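Local coordinates for protein 3-hydroxyacyl-CoA dehydrogenase (Brucella suis, PDB 4O5O) that probably oxidises 3-hydroxyacyl-CoA thioesters to their 3-oxo forms with a nicotinamide coenzyme, as a short-chain dehydrogenase/reductase, at residues V15-G20 against F127-L132; A27-M32 against V90-A95; I151-S156 against A177-P182. All blocks are in the same frame, centred on the assembly; numbering follows the deposited sequence. Where two conformers were deposited one is given.

Contact 1: residues V15-G20 against F127-L132; sequences VFLITG and FNMLRL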
loop_
_atom_site.group_PDB
_atom_site.type_symbol
_atom_site.label_atom_id
_atom_site.label_comp_id
_atom_site.label_asym_id
_atom_site.label_seq_id
_atom_site.Cartn_x
_atom_site.Cartn_y
_atom_site.Cartn_z
ATOM N N VAL B 15 -24.399 -4.073 -22.488
ATOM C CA VAL B 15 -23.839 -5.329 -22.891
ATOM C C VAL B 15 -22.562 -5.577 -22.093
ATOM O O VAL B 15 -21.611 -4.746 -22.115
ATOM C CB VAL B 15 -23.558 -5.342 -24.386
ATOM C CG1 VAL B 15 -22.946 -6.670 -24.792
ATOM C CG2 VAL B 15 -24.831 -5.062 -25.175
ATOM N N PHE B 16 -22.547 -6.702 -21.373
ATOM C CA PHE B 16 -21.364 -7.170 -20.620
ATOM C C PHE B 16 -20.636 -8.242 -21.409
ATOM O O PHE B 16 -21.261 -9.145 -21.986
ATOM C CB PHE B 16 -21.771 -7.812 -19.295
ATOM C CG PHE B 16 -22.138 -6.851 -18.188
ATOM C CD1 PHE B 16 -23.200 -5.969 -18.318
ATOM C CD2 PHE B 16 -21.454 -6.884 -16.990
ATOM C CE1 PHE B 16 -23.555 -5.123 -17.287
ATOM C CE2 PHE B 16 -21.814 -6.041 -15.940
ATOM C CZ PHE B 16 -22.848 -5.146 -16.103
ATOM N N LEU B 17 -19.325 -8.126 -21.438
ATOM C CA LEU B 17 -18.424 -9.160 -21.928
ATOM C C LEU B 17 -17.756 -9.699 -20.672
ATOM O O LEU B 17 -17.175 -8.900 -19.932
ATOM C CB LEU B 17 -17.393 -8.536 -22.877
ATOM C CG LEU B 17 -16.592 -9.444 -23.784
ATOM C CD1 LEU B 17 -17.541 -10.322 -24.581
ATOM C CD2 LEU B 17 -15.719 -8.635 -24.719
ATOM N N ILE B 18 -17.853 -11.001 -20.401
ATOM C CA ILE B 18 -17.344 -11.560 -19.149
ATOM C C ILE B 18 -16.470 -12.762 -19.430
ATOM O O ILE B 18 -16.907 -13.702 -20.116
ATOM C CB ILE B 18 -18.501 -11.982 -18.225
ATOM C CG1 ILE B 18 -19.405 -10.785 -17.943
ATOM C CG2 ILE B 18 -17.951 -12.554 -16.927
ATOM C CD1 ILE B 18 -20.727 -11.132 -17.329
ATOM N N THR B 19 -15.238 -12.750 -18.905
ATOM C CA THR B 19 -14.357 -13.877 -19.109
ATOM C C THR B 19 -14.397 -14.813 -17.903
ATOM O O THR B 19 -14.849 -14.433 -16.805
ATOM C CB THR B 19 -12.899 -13.459 -19.393
ATOM O OG1 THR B 19 -12.311 -12.974 -18.185
ATOM C CG2 THR B 19 -12.823 -12.405 -20.452
ATOM N N GLY B 20 -13.964 -16.063 -18.096
ATOM C CA GLY B 20 -14.157 -17.073 -17.060
ATOM C C GLY B 20 -15.619 -17.309 -16.705
ATOM O O GLY B 20 -15.929 -17.712 -15.604
ATOM N N PHE B 127 -5.021 -8.225 -20.011
ATOM C CA PHE B 127 -4.609 -7.099 -20.833
ATOM C C PHE B 127 -5.156 -7.231 -22.252
ATOM O O PHE B 127 -5.640 -6.225 -22.851
ATOM C CB PHE B 127 -3.098 -6.941 -20.888
ATOM C CG PHE B 127 -2.688 -5.764 -21.719
ATOM C CD1 PHE B 127 -2.841 -4.484 -21.208
ATOM C CD2 PHE B 127 -2.225 -5.915 -23.007
ATOM C CE1 PHE B 127 -2.527 -3.381 -21.957
ATOM C CE2 PHE B 127 -1.881 -4.812 -23.766
ATOM C CZ PHE B 127 -2.039 -3.544 -23.237
ATOM N N ASN B 128 -5.075 -8.436 -22.813
ATOM C CA ASN B 128 -5.561 -8.650 -24.164
ATOM C C ASN B 128 -7.037 -8.295 -24.280
ATOM O O ASN B 128 -7.454 -7.562 -25.192
ATOM C CB ASN B 128 -5.345 -10.106 -24.571
ATOM C CG ASN B 128 -5.697 -10.354 -26.025
ATOM O OD1 ASN B 128 -5.362 -9.547 -26.900
ATOM N ND2 ASN B 128 -6.386 -11.467 -26.286
ATOM N N MET B 129 -7.853 -8.775 -23.355
ATOM C CA MET B 129 -9.269 -8.453 -23.443
ATOM C C MET B 129 -9.528 -6.970 -23.154
ATOM O O MET B 129 -10.407 -6.375 -23.770
ATOM C CB MET B 129 -10.083 -9.361 -22.505
ATOM C CG MET B 129 -10.042 -10.836 -22.914
ATOM S SD MET B 129 -10.451 -11.179 -24.619
ATOM C CE MET B 129 -12.001 -10.296 -24.810
ATOM N N LEU B 130 -8.782 -6.357 -22.219
ATOM C CA LEU B 130 -9.033 -4.954 -21.936
ATOM C C LEU B 130 -8.684 -4.037 -23.109
ATOM O O LEU B 130 -9.434 -3.111 -23.400
ATOM C CB LEU B 130 -8.370 -4.527 -20.635
ATOM C CG LEU B 130 -6.962 -4.027 -20.544
ATOM C CD1 LEU B 130 -6.803 -2.597 -21.072
ATOM C CD2 LEU B 130 -6.580 -4.079 -19.080
ATOM N N ARG B 131 -7.609 -4.336 -23.835
ATOM C CA ARG B 131 -7.208 -3.462 -24.942
ATOM C C ARG B 131 -8.264 -3.517 -26.054
ATOM O O ARG B 131 -8.635 -2.490 -26.654
ATOM C CB ARG B 131 -5.796 -3.799 -25.436
ATOM C CG ARG B 131 -5.691 -5.044 -26.296
ATOM C CD ARG B 131 -4.279 -5.557 -26.542
ATOM N NE ARG B 131 -4.433 -6.775 -27.339
ATOM C CZ ARG B 131 -4.431 -6.860 -28.660
ATOM N NH1 ARG B 131 -4.030 -5.843 -29.410
ATOM N NH2 ARG B 131 -4.770 -8.018 -29.203
ATOM N N LEU B 132 -8.767 -4.719 -26.312
ATOM C CA LEU B 132 -9.742 -4.899 -27.384
ATOM C C LEU B 132 -11.145 -4.374 -26.985
ATOM O O LEU B 132 -11.868 -3.770 -27.804
ATOM C CB LEU B 132 -9.806 -6.385 -27.796
ATOM C CG LEU B 132 -8.493 -6.931 -28.343
ATOM C CD1 LEU B 132 -8.627 -8.435 -28.527
ATOM C CD2 LEU B 132 -8.088 -6.238 -29.653
#
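The flat groups of 127-132 look away from the strand that M129 touches through L17 and T19: the F127 ring has R131 CB over one face, toward its rim, and the R131 guanidinium has L132 CD2 3.7 Å above one face and N128 CA at its edge, in plane. Still within that plane, N128 OD1 is gripped side-on by two nitrogens. R131 NE comes in on a lone pair of N128 OD1 at 3.0 Å, and R131 NH2 lies 2.8 Å from the same OD1, nearly along the C=O axis. The same NH2 makes a salt bridge with D71, while NH1 reaches H110 O of the second subunit, whose F115 stacks on the F127 ring.

M129 faces the other way. Its chain bends at both chi2 and chi3 (each -51°), which lets two different carbons do the touching. M129 CG slides past T19 CG2 at 4.0 Å, running in the opposite direction, and M129 CE meets L17 CD2 at 4.1 Å, roughly at right angles. This is helix 112-137 lying on the central parallel sheet of a Rossmann fold, against its first strand. T19 opens the TGxxxGxG signature of the family, and its hydroxyl lies between the backbone N and the carbonyl carbon (chi1 73°). From there OG1 accepts hydrogen bonds from the backbone N of C94 and of A95, CG2 meeting the helix.

Contact 2: residues A27-M32 against V90-A95; sequences AAVSKM and VLVNCA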
loop_
_atom_site.group_PDB
_atom_site.type_symbol
_atom_site.label_atom_id
_atom_site.label_comp_id
_atom_site.label_asym_id
_atom_site.label_seq_id
_atom_site.Cartn_x
_atom_site.Cartn_y
_atom_site.Cartn_z
ATOM N N ALA B 27 -19.349 -16.705 -13.777
ATOM C CA ALA B 27 -20.742 -17.193 -13.872
ATOM C C ALA B 27 -21.680 -16.336 -13.007
ATOM O O ALA B 27 -22.808 -16.005 -13.415
ATOM C CB ALA B 27 -20.848 -18.656 -13.480
ATOM N N ALA B 28 -21.205 -15.932 -11.835
ATOM C CA ALA B 28 -22.017 -15.120 -10.930
ATOM C C ALA B 28 -22.236 -13.723 -11.503
ATOM O O ALA B 28 -23.328 -13.155 -11.404
ATOM C CB ALA B 28 -21.378 -15.052 -9.562
ATOM N N VAL B 29 -21.206 -13.153 -12.126
ATOM C CA VAL B 29 -21.363 -11.854 -12.776
ATOM C C VAL B 29 -22.374 -11.967 -13.913
ATOM O O VAL B 29 -23.225 -11.087 -14.079
ATOM C CB VAL B 29 -20.020 -11.273 -13.275
ATOM C CG1 VAL B 29 -20.240 -9.925 -13.949
ATOM C CG2 VAL B 29 -19.075 -11.091 -12.107
ATOM N N SER B 30 -22.305 -13.042 -14.679
ATOM C CA SER B 30 -23.194 -13.224 -15.813
ATOM C C SER B 30 -24.653 -13.305 -15.330
ATOM O O SER B 30 -25.548 -12.706 -15.913
ATOM C CB SER B 30 -22.798 -14.503 -16.566
ATOM O OG SER B 30 -21.481 -14.427 -17.093
ATOM N N LYS B 31 -24.876 -14.032 -14.237
ATOM C CA LYS B 31 -26.244 -14.186 -13.668
ATOM C C LYS B 31 -26.747 -12.825 -13.160
ATOM O O LYS B 31 -27.887 -12.420 -13.426
ATOM C CB LYS B 31 -26.247 -15.241 -12.562
ATOM C CG LYS B 31 -27.586 -15.483 -11.886
ATOM C CD LYS B 31 -27.525 -16.574 -10.813
ATOM C CE LYS B 31 -28.884 -16.761 -10.112
ATOM N NZ LYS B 31 -28.922 -17.911 -9.162
ATOM N N MET B 32 -25.896 -12.115 -12.422
ATOM C CA MET B 32 -26.240 -10.793 -11.918
ATOM C C MET B 32 -26.637 -9.845 -13.055
ATOM O O MET B 32 -27.670 -9.161 -12.985
ATOM C CB MET B 32 -25.043 -10.219 -11.154
ATOM C CG MET B 32 -25.196 -8.794 -10.643
ATOM S SD MET B 32 -24.944 -7.480 -11.846
ATOM C CE MET B 32 -23.227 -7.695 -12.263
ATOM N N VAL B 90 -19.511 -3.035 -20.818
ATOM C CA VAL B 90 -18.760 -3.421 -19.634
ATOM C C VAL B 90 -17.949 -4.661 -19.960
ATOM O O VAL B 90 -18.470 -5.603 -20.578
ATOM C CB VAL B 90 -19.685 -3.744 -18.429
ATOM C CG1 VAL B 90 -18.847 -4.152 -17.223
ATOM C CG2 VAL B 90 -20.587 -2.559 -18.094
ATOM N N LEU B 91 -16.675 -4.664 -19.570
ATOM C CA LEU B 91 -15.859 -5.894 -19.587
ATOM C C LEU B 91 -15.547 -6.265 -18.154
ATOM O O LEU B 91 -15.100 -5.418 -17.380
ATOM C CB LEU B 91 -14.525 -5.647 -20.321
ATOM C CG LEU B 91 -13.508 -6.788 -20.196
ATOM C CD1 LEU B 91 -13.953 -8.085 -20.852
ATOM C CD2 LEU B 91 -12.159 -6.380 -20.751
ATOM N N VAL B 92 -15.745 -7.533 -17.810
ATOM C CA VAL B 92 -15.317 -8.044 -16.528
ATOM C C VAL B 92 -14.401 -9.235 -16.799
ATOM O O VAL B 92 -14.826 -10.266 -17.314
ATOM C CB VAL B 92 -16.500 -8.465 -15.629
ATOM C CG1 VAL B 92 -15.994 -8.708 -14.219
ATOM C CG2 VAL B 92 -17.625 -7.418 -15.677
ATOM N N ASN B 93 -13.132 -9.056 -16.417
ATOM C CA ASN B 93 -12.115 -10.078 -16.567
ATOM C C ASN B 93 -12.109 -10.929 -15.288
ATOM O O ASN B 93 -11.645 -10.453 -14.266
ATOM C CB ASN B 93 -10.730 -9.448 -16.764
ATOM C CG ASN B 93 -10.472 -8.981 -18.183
ATOM O OD1 ASN B 93 -10.519 -9.763 -19.122
ATOM N ND2 ASN B 93 -10.056 -7.730 -18.323
ATOM N N CYS B 94 -12.652 -12.143 -15.346
ATOM C CA CYS B 94 -12.639 -13.100 -14.233
ATOM C C CYS B 94 -11.798 -14.331 -14.505
ATOM O O CYS B 94 -11.486 -15.053 -13.547
ATOM C CB CYS B 94 -14.076 -13.514 -13.890
ATOM S SG CYS B 94 -15.139 -12.163 -13.407
ATOM N N ALA B 95 -11.406 -14.567 -15.757
ATOM C CA ALA B 95 -10.593 -15.739 -16.084
ATOM C C ALA B 95 -9.284 -15.755 -15.324
ATOM O O ALA B 95 -8.533 -14.800 -15.353
ATOM C CB ALA B 95 -10.280 -15.802 -17.576
#
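In the nucleotide-binding half of the Rossmann fold, the helix that follows the glycine-rich turn packs on the sheet, and here V29 is the residue of that helix that lands on V92 and C94. Both methyls of V29 are used. V29 CG1, anti to the backbone N (chi1 180°), meets V92 CG2 at 4.0 Å, the two valines reaching toward each other tip to tip. V29 CG2, lying beside the backbone N, comes within 4.3 Å of C94 SG.

On the strand side the two partners are two residues apart, and C94, though already in loop, keeps to the face that V92 turns to helix 24-35. V92 presents the methyl that stands anti to its carbonyl carbon. C94 lies just where the strand gives way to loop, and its sulfur points back at the helix (chi1 -60°). No hydrogen bond crosses between the segments, and the grip is purely apolar; with the CA atoms of V29 and V92 8.1 Å apart, the short branched side chains are enough to bridge helix and sheet.

G22 in the turn and G24 at the start of the helix, with A27, fit the GxGxxA pattern of dinucleotide-binding folds, consistent with a coenzyme site at the carboxyl ends of the strands. N93, C94 and A95 stand where the family has its NNAG motif, with cysteine as the second residue, at that same end of the sheet. L91 and N93 turn to the opposite face, where M129 of helix 112-137 lies against them. Y234 of helix 231-243 touches both V29 and C94, and I18 of the adjoining strand packs beside V29.

Contact 3: residues I151-S156 against A177-P182; sequences IINTAS and AAMTLP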
loop_
_atom_site.group_PDB
_atom_site.type_symbol
_atom_site.label_atom_id
_atom_site.label_comp_id
_atom_site.label_asym_id
_atom_site.label_seq_id
_atom_site.Cartn_x
_atom_site.Cartn_y
_atom_site.Cartn_z
ATOM N N ILE B 151 -14.335 -1.097 -17.368
ATOM C CA ILE B 151 -13.530 -2.315 -17.390
ATOM C C ILE B 151 -13.199 -2.673 -15.967
ATOM O O ILE B 151 -12.666 -1.841 -15.221
ATOM C CB ILE B 151 -12.226 -2.115 -18.188
ATOM C CG1 ILE B 151 -12.595 -1.860 -19.655
ATOM C CG2 ILE B 151 -11.307 -3.334 -18.041
ATOM C CD1 ILE B 151 -11.450 -1.395 -20.518
ATOM N N ILE B 152 -13.539 -3.905 -15.575
ATOM C CA ILE B 152 -13.294 -4.366 -14.213
ATOM C C ILE B 152 -12.468 -5.636 -14.268
ATOM O O ILE B 152 -12.849 -6.615 -14.912
ATOM C CB ILE B 152 -14.627 -4.649 -13.463
ATOM C CG1 ILE B 152 -15.445 -3.356 -13.360
ATOM C CG2 ILE B 152 -14.363 -5.229 -12.066
ATOM C CD1 ILE B 152 -16.881 -3.534 -13.005
ATOM N N ASN B 153 -11.312 -5.582 -13.624
ATOM C CA ASN B 153 -10.371 -6.688 -13.596
ATOM C C ASN B 153 -10.383 -7.360 -12.245
ATOM O O ASN B 153 -10.822 -6.774 -11.246
ATOM C CB ASN B 153 -8.960 -6.185 -13.913
ATOM C CG ASN B 153 -8.856 -5.592 -15.338
ATOM O OD1 ASN B 153 -9.568 -5.999 -16.200
ATOM N ND2 ASN B 153 -7.903 -4.735 -15.581
ATOM N N THR B 154 -9.899 -8.593 -12.212
ATOM C CA THR B 154 -9.856 -9.356 -10.972
ATOM C C THR B 154 -8.387 -9.601 -10.615
ATOM O O THR B 154 -7.667 -10.265 -11.356
ATOM C CB THR B 154 -10.595 -10.689 -11.133
ATOM O OG1 THR B 154 -11.935 -10.431 -11.582
ATOM C CG2 THR B 154 -10.662 -11.448 -9.808
ATOM N N ALA B 155 -7.956 -9.054 -9.482
ATOM C CA ALA B 155 -6.649 -9.365 -8.914
ATOM C C ALA B 155 -6.855 -10.467 -7.893
ATOM O O ALA B 155 -7.509 -11.474 -8.214
ATOM C CB ALA B 155 -5.986 -8.119 -8.358
ATOM N N SER B 156 -6.352 -10.293 -6.673
ATOM C CA SER B 156 -6.514 -11.272 -5.590
ATOM C C SER B 156 -5.867 -10.651 -4.371
ATOM O O SER B 156 -4.916 -9.870 -4.497
ATOM C CB SER B 156 -5.750 -12.575 -5.896
ATOM O OG SER B 156 -5.739 -13.471 -4.772
ATOM N N ALA B 177 -3.188 -5.641 -10.692
ATOM C CA ALA B 177 -3.464 -4.536 -9.796
ATOM C C ALA B 177 -2.722 -3.259 -10.220
ATOM O O ALA B 177 -3.305 -2.169 -10.290
ATOM C CB ALA B 177 -3.136 -4.897 -8.358
ATOM N N ALA B 178 -1.435 -3.399 -10.537
ATOM C CA ALA B 178 -0.569 -2.240 -10.850
ATOM C C ALA B 178 -0.918 -1.556 -12.158
ATOM O O ALA B 178 -0.608 -0.399 -12.327
ATOM C CB ALA B 178 0.906 -2.630 -10.822
ATOM N N MET B 179 -1.491 -2.300 -13.100
ATOM C CA MET B 179 -1.963 -1.777 -14.370
ATOM C C MET B 179 -3.127 -0.808 -14.235
ATOM O O MET B 179 -3.400 -0.035 -15.161
ATOM C CB MET B 179 -2.536 -2.908 -15.269
ATOM C CG MET B 179 -1.573 -3.804 -15.916
ATOM S SD MET B 179 -2.386 -4.449 -17.367
ATOM C CE MET B 179 -3.737 -5.523 -16.865
ATOM N N THR B 180 -3.902 -0.951 -13.163
ATOM C CA THR B 180 -5.196 -0.277 -13.096
ATOM C C THR B 180 -4.994 1.235 -13.343
ATOM O O THR B 180 -5.720 1.849 -14.131
ATOM C CB THR B 180 -5.886 -0.525 -11.756
ATOM O OG1 THR B 180 -5.851 -1.906 -11.437
ATOM C CG2 THR B 180 -7.313 -0.048 -11.778
ATOM N N LEU B 181 -4.067 1.853 -12.616
ATOM C CA LEU B 181 -3.856 3.299 -12.721
ATOM C C LEU B 181 -3.410 3.818 -14.084
ATOM O O LEU B 181 -4.069 4.713 -14.616
ATOM C CB LEU B 181 -2.958 3.794 -11.593
ATOM C CG LEU B 181 -2.723 5.296 -11.558
ATOM C CD1 LEU B 181 -4.037 6.046 -11.299
ATOM C CD2 LEU B 181 -1.643 5.606 -10.527
ATOM N N PRO B 182 -2.329 3.288 -14.677
ATOM C CA PRO B 182 -1.933 3.808 -15.968
ATOM C C PRO B 182 -2.991 3.599 -17.035
ATOM O O PRO B 182 -3.125 4.436 -17.936
ATOM C CB PRO B 182 -0.646 3.016 -16.302
ATOM C CG PRO B 182 -0.645 1.827 -15.373
ATOM C CD PRO B 182 -1.331 2.353 -14.133
HETATM O O HOH W 1 -6.075 -3.612 -13.844
#
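A155 and A177 meet methyl to methyl, CB to CB at 4.3 Å, just past the end of the strand, where the two segments come closest, their CA atoms 5.9 Å apart. A155 CB points at the helix, whereas the CB bond of A177 points across the line to 151-156, so the two methyls meet at an angle. Two residues further on, M179 reaches across with an extended chi2 (-155°) and a turned last bond, which brings M179 CE to 4.4 Å from N153 ND2, a loose approach.

The amide is held from two ends. Its OD1 takes a hydrogen bond from N93 ND2 on the neighbouring strand, and N153 ND2 gives one to a water at 2.8 Å. That water passes a hydrogen on to T180 OG1, 3.0 Å away, linking strand to helix where no direct hydrogen bond does. T180 OG1 donates to A177 O at 2.8 Å, approaching 36° above the carbonyl plane, on the same face as the longer bond from T180 N. The helix kinks just beyond, where the N of L181 makes no bond to the turn before it, and P182 has no N-H to give.

T154 O accepts from K173 NZ, and the S156 side chain caps the N of A158 while touching Y169 and K173; S156, Y169 and K173 fit the Ser-Tyr-Lys pattern of the family, probably the active site. Helix 167-187 lies between strand 149-154 and the second subunit, whose A171 packs on M179, with helix 112-137 alongside and strand 192-199 meeting N153 and A155.

How the contacts relate
All three contacts reach one parallel sheet, on strands that sit side by side in the order 15-19, 90-93, 149-154. Contacts 1 and 2, centres about 9 Å apart, are laced by backbone bonds, L17 N to V90 O at 2.8 Å and V92 N to L17 O at 2.9 Å. Between contacts 2 and 3, about 15 Å apart by centres, N93 O lies 2.7 Å from T154 OG1. Helices 112-137 and 167-187 share one sheet face and touch, L130 CD2 to M179 CE at 3.9 Å; helix 24-35 takes the other. Contacts 1 and 2 flank the probable coenzyme end, and contact 3 leads to S156 at the likely catalytic site.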